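SaTIE-TED (Staphylococcus aureus, PDB 6FX6) is a surface-protein thioester domain of unestablished function that probably helps the bacterium attach covalently to host targets through an internal thioester bond. Local coordinates at residues E95-I98 with A99-L103; P147-V150 with G151-G154. One frame throughout, in Å; residues are numbered along the deposited sequence.

Contact 1 of 2, residues E95-I98 with A99-L103; sequences EQYI and ATQML
Four successive backbone bonds join Glu95-Ile98 to Ala99-Met102 in one continuous alpha-helix, each N-H reaching back four residues. The Gln101 N-H points nearly straight at Tyr97 O, with an N to O distance of 2.9 Å, while Met102 N lies 2.8 Å from Ile98 O. Gln96 O takes two donors from one residue: Thr100 N at 2.9 Å and, through the side chain, Thr100 OG1, also at 2.9 Å. They arrive from opposite faces of the carbonyl plane, and the hydroxyl sits well above that plane, 37° out of it. With OG1 beside its own backbone N (chi1 -58°), the Thr100 hydroxyl folds back onto the preceding turn and is satisfied while buried. The helix belongs to the thioester domain, and Thr100-Gln101 probably opens the TQxxΦW motif of bacterial thioester domains (Φ hydrophobic). Tyr97 and Gln101 run side by side in the same direction, both with CG anti to the backbone N, and the phenol ring stands almost perpendicular to the amide, 89° apart. Tyr97 OH and Gln101 OE1 come within 4.0 Å, but each polar end is held by the strands: the phenol by Ala45 O and Phe38 N, the amide oxygen by Cys47 N. Phe46 stacks with the Tyr97 ring, which also meets Tyr86 edge-to-face. On another side of the helix, Ile98 crosses Met102 at a slant, with Ile98 CG2 3.7 Å from the selenium, atom SE, of this selenomethionine; Trp35 and Leu119 pack against both residues.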
loop_
_atom_site.group_PDB
_atom_site.type_symbol
_atom_site.label_atom_id
_atom_site.label_comp_id
_atom_site.label_asym_id
_atom_site.label_seq_id
_atom_site.Cartn_x
_atom_site.Cartn_y
_atom_site.Cartn_z
ATOM N N GLU A 95 -17.057 -1.383 -6.332
ATOM C CA GLU A 95 -17.369 -0.992 -4.963
ATOM C C GLU A 95 -16.105 -0.866 -4.091
ATOM O O GLU A 95 -15.989 0.090 -3.330
ATOM C CB GLU A 95 -18.380 -1.966 -4.328
ATOM C CG GLU A 95 -19.803 -1.865 -4.884
ATOM C CD GLU A 95 -20.022 -2.570 -6.224
ATOM O OE1 GLU A 95 -19.082 -3.215 -6.748
ATOM O OE2 GLU A 95 -21.145 -2.474 -6.767
ATOM N N GLN A 96 -15.163 -1.806 -4.211
ATOM C CA GLN A 96 -13.881 -1.709 -3.478
ATOM C C GLN A 96 -13.059 -0.506 -3.903
ATOM O O GLN A 96 -12.508 0.190 -3.050
ATOM C CB GLN A 96 -12.993 -2.959 -3.633
ATOM C CG GLN A 96 -13.018 -3.950 -2.484
ATOM C CD GLN A 96 -12.749 -3.355 -1.114
ATOM O OE1 GLN A 96 -13.618 -3.365 -0.252
ATOM N NE2 GLN A 96 -11.542 -2.865 -0.900
ATOM N N TYR A 97 -12.940 -0.293 -5.213
ATOM C CA TYR A 97 -12.246 0.890 -5.729
ATOM C C TYR A 97 -12.842 2.172 -5.159
ATOM O O TYR A 97 -12.110 3.053 -4.716
ATOM C CB TYR A 97 -12.272 0.964 -7.261
ATOM C CG TYR A 97 -11.562 2.196 -7.758
ATOM C CD1 TYR A 97 -10.190 2.192 -7.997
ATOM C CD2 TYR A 97 -12.254 3.390 -7.932
ATOM C CE1 TYR A 97 -9.536 3.340 -8.426
ATOM C CE2 TYR A 97 -11.612 4.539 -8.350
ATOM C CZ TYR A 97 -10.257 4.517 -8.597
ATOM O OH TYR A 97 -9.644 5.671 -9.024
ATOM N N ILE A 98 -14.166 2.273 -5.203
ATOM C CA ILE A 98 -14.877 3.450 -4.692
ATOM C C ILE A 98 -14.626 3.619 -3.197
ATOM O O ILE A 98 -14.327 4.725 -2.740
ATOM C CB ILE A 98 -16.395 3.375 -4.985
ATOM C CG1 ILE A 98 -16.638 3.594 -6.473
ATOM C CG2 ILE A 98 -17.168 4.426 -4.194
ATOM C CD1 ILE A 98 -18.049 3.288 -6.932
ATOM N N ALA A 99 -14.749 2.524 -2.444
ATOM C CA ALA A 99 -14.507 2.551 -0.989
ATOM C C ALA A 99 -13.087 3.018 -0.678
ATOM O O ALA A 99 -12.881 3.832 0.217
ATOM C CB ALA A 99 -14.756 1.184 -0.377
ATOM N N THR A 100 -12.120 2.515 -1.440
ATOM C CA THR A 100 -10.726 2.908 -1.268
ATOM C C THR A 100 -10.538 4.399 -1.566
ATOM O O THR A 100 -9.916 5.110 -0.775
ATOM C CB THR A 100 -9.799 2.045 -2.145
ATOM O OG1 THR A 100 -9.989 0.671 -1.802
ATOM C CG2 THR A 100 -8.339 2.405 -1.934
ATOM N N GLN A 101 -11.088 4.864 -2.688
ATOM C CA GLN A 101 -11.066 6.295 -3.033
ATOM C C GLN A 101 -11.717 7.130 -1.938
ATOM O O GLN A 101 -11.208 8.186 -1.582
ATOM C CB GLN A 101 -11.787 6.553 -4.362
ATOM C CG GLN A 101 -11.858 8.018 -4.798
ATOM C CD GLN A 101 -10.506 8.606 -5.124
ATOM O OE1 GLN A 101 -10.075 8.582 -6.280
ATOM N NE2 GLN A 101 -9.823 9.134 -4.109
HETATM N N MSE A 102 -12.851 6.656 -1.428
HETATM C CA MSE A 102 -13.579 7.367 -0.374
HETATM C C MSE A 102 -12.815 7.446 0.926
HETATM O O MSE A 102 -12.901 8.457 1.632
HETATM C CB MSE A 102 -14.953 6.740 -0.118
HETATM C CG MSE A 102 -15.994 7.304 -1.079
HETATM SE SE MSE A 102 -17.602 6.177 -0.999
HETATM C CE MSE A 102 -18.235 6.695 0.796
ATOM N N LEU A 103 -12.069 6.390 1.259
ATOM C CA LEU A 103 -11.236 6.375 2.466
ATOM C C LEU A 103 -10.021 7.298 2.339
ATOM O O LEU A 103 -9.669 7.993 3.294
ATOM C CB LEU A 103 -10.781 4.947 2.801
ATOM C CG LEU A 103 -9.998 4.760 4.114
ATOM C CD1 LEU A 103 -10.703 5.414 5.294
ATOM C CD2 LEU A 103 -9.774 3.279 4.379
#

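Contact 2 of 2, residues P147-V150 with G151-G154; sequences PIKV and GEKG
Ile148 packs against Glu152 and Gly154 across a tight reversal, close to a type II beta turn, in which Lys149-Glu152 are the four turn residues. The turn ends strand 145-149, at the edge of a mixed sheet, and sends the chain toward strand 154-157 of a three-stranded antiparallel sheet. Ile148 is the buried member. Its CG1 branch is anti to the backbone N (chi1 -169°) and reaches across the mouth of the turn, placing CD1 3.7 Å from Glu152 O and 4.1 Å from Gly154 N. Leu235 and Val186, one from each sheet, also touch this side chain, so it fills part of the space between the sheets. Lys149 comes next and supplies the acceptor that closes the turn: Glu152 N donates to Lys149 O over 3.3 Å. The bond is long, and its donor sits above the carbonyl plane rather than on a lone pair. A water adds a second link, lying 2.7 Å from both Lys149 O and Glu152 O. The extended side chains of Lys149 and Glu152, the first and last residues of the turn, lie alongside each other, pointing the same way. The carboxylate oxygen OE1 of Glu152 rests on the aliphatic part of Lys149, 3.6 Å from Lys149 CB; the charged ends do not meet, Lys149 NZ lying 5.8 Å from Glu152 OE1. Val150 occupies the first corner, with its CG1 3.2 Å from Gly151 N and its side chain against Val237. Gly151, hydrogen-bonded to the backbone of Ala188, takes the second corner at a positive phi of 97°, where a beta carbon would run into Val150 O.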
loop_
_atom_site.group_PDB
_atom_site.type_symbol
_atom_site.label_atom_id
_atom_site.label_comp_id
_atom_site.label_asym_id
_atom_site.label_seq_id
_atom_site.Cartn_x
_atom_site.Cartn_y
_atom_site.Cartn_z
ATOM N N PRO A 147 23.380 -15.716 16.632
ATOM C CA PRO A 147 24.480 -16.527 16.111
ATOM C C PRO A 147 23.974 -17.804 15.443
ATOM O O PRO A 147 22.976 -18.376 15.875
ATOM C CB PRO A 147 25.285 -16.866 17.365
ATOM C CG PRO A 147 24.264 -16.900 18.447
ATOM C CD PRO A 147 23.277 -15.823 18.101
ATOM N N ILE A 148 24.661 -18.226 14.388
ATOM C CA ILE A 148 24.347 -19.475 13.695
ATOM C C ILE A 148 25.637 -20.052 13.103
ATOM O O ILE A 148 26.418 -19.325 12.485
ATOM C CB ILE A 148 23.254 -19.264 12.611
ATOM C CG1 ILE A 148 22.743 -20.610 12.079
ATOM C CG2 ILE A 148 23.750 -18.379 11.465
ATOM C CD1 ILE A 148 21.563 -20.491 11.146
ATOM N N LYS A 149 25.864 -21.346 13.318
ATOM C CA LYS A 149 27.039 -22.023 12.761
ATOM C C LYS A 149 26.781 -22.438 11.323
ATOM O O LYS A 149 25.661 -22.827 10.978
ATOM C CB LYS A 149 27.413 -23.248 13.597
ATOM C CG LYS A 149 27.748 -22.903 15.039
ATOM C CD LYS A 149 28.710 -23.894 15.668
ATOM C CE LYS A 149 29.175 -23.395 17.027
ATOM N NZ LYS A 149 30.216 -24.277 17.620
ATOM N N VAL A 150 27.817 -22.345 10.490
ATOM C CA VAL A 150 27.748 -22.799 9.097
ATOM C C VAL A 150 27.374 -24.279 9.053
ATOM O O VAL A 150 27.937 -25.088 9.793
ATOM C CB VAL A 150 29.089 -22.553 8.348
ATOM C CG1 VAL A 150 29.192 -23.377 7.066
ATOM C CG2 VAL A 150 29.254 -21.070 8.041
ATOM N N GLY A 151 26.410 -24.612 8.195
ATOM C CA GLY A 151 25.928 -25.982 8.047
ATOM C C GLY A 151 24.666 -26.261 8.843
ATOM O O GLY A 151 23.734 -26.869 8.319
ATOM N N GLU A 152 24.627 -25.809 10.099
ATOM C CA GLU A 152 23.556 -26.174 11.033
ATOM C C GLU A 152 22.274 -25.381 10.782
ATOM O O GLU A 152 22.260 -24.154 10.866
ATOM C CB GLU A 152 24.017 -25.979 12.480
ATOM C CG GLU A 152 25.213 -26.844 12.866
ATOM C CD GLU A 152 25.573 -26.759 14.345
ATOM O OE1 GLU A 152 25.244 -25.744 15.005
ATOM O OE2 GLU A 152 26.198 -27.715 14.852
ATOM N N LYS A 153 21.198 -26.097 10.474
ATOM C CA LYS A 153 19.903 -25.479 10.235
ATOM C C LYS A 153 19.379 -24.863 11.539
ATOM O O LYS A 153 19.414 -25.501 12.593
ATOM C CB LYS A 153 18.912 -26.505 9.661
ATOM C CG LYS A 153 17.579 -25.899 9.227
ATOM C CD LYS A 153 17.085 -26.408 7.874
ATOM C CE LYS A 153 16.171 -27.614 7.988
ATOM N NZ LYS A 153 15.565 -27.978 6.673
ATOM N N GLY A 154 18.937 -23.611 11.453
ATOM C CA GLY A 154 18.403 -22.859 12.589
ATOM C C GLY A 154 16.920 -22.575 12.414
ATOM O O GLY A 154 16.442 -22.373 11.290
HETATM O O HOH W 1 23.606 -22.573 9.186
#

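Contact 1 comes first along the chain and contact 2 follows, with helix 121-134 among the elements between them. Their centres are 47 Å apart, on opposite sides of the chain's centre, and their nearest atoms are still about 36 Å from each other. They share no helix, strand or sheet. Residues 95-103 lie in helix 94-107, buried among helices 72-87 and 121-134 and the eight-stranded antiparallel sheet, whereas residues 147-154 form a surface turn joining a mixed sheet to a three-stranded one. The elongated molecule is thus built in two parts, with the buried helix in the mixed helix-and-strand part and the surface turn in the all-strand part.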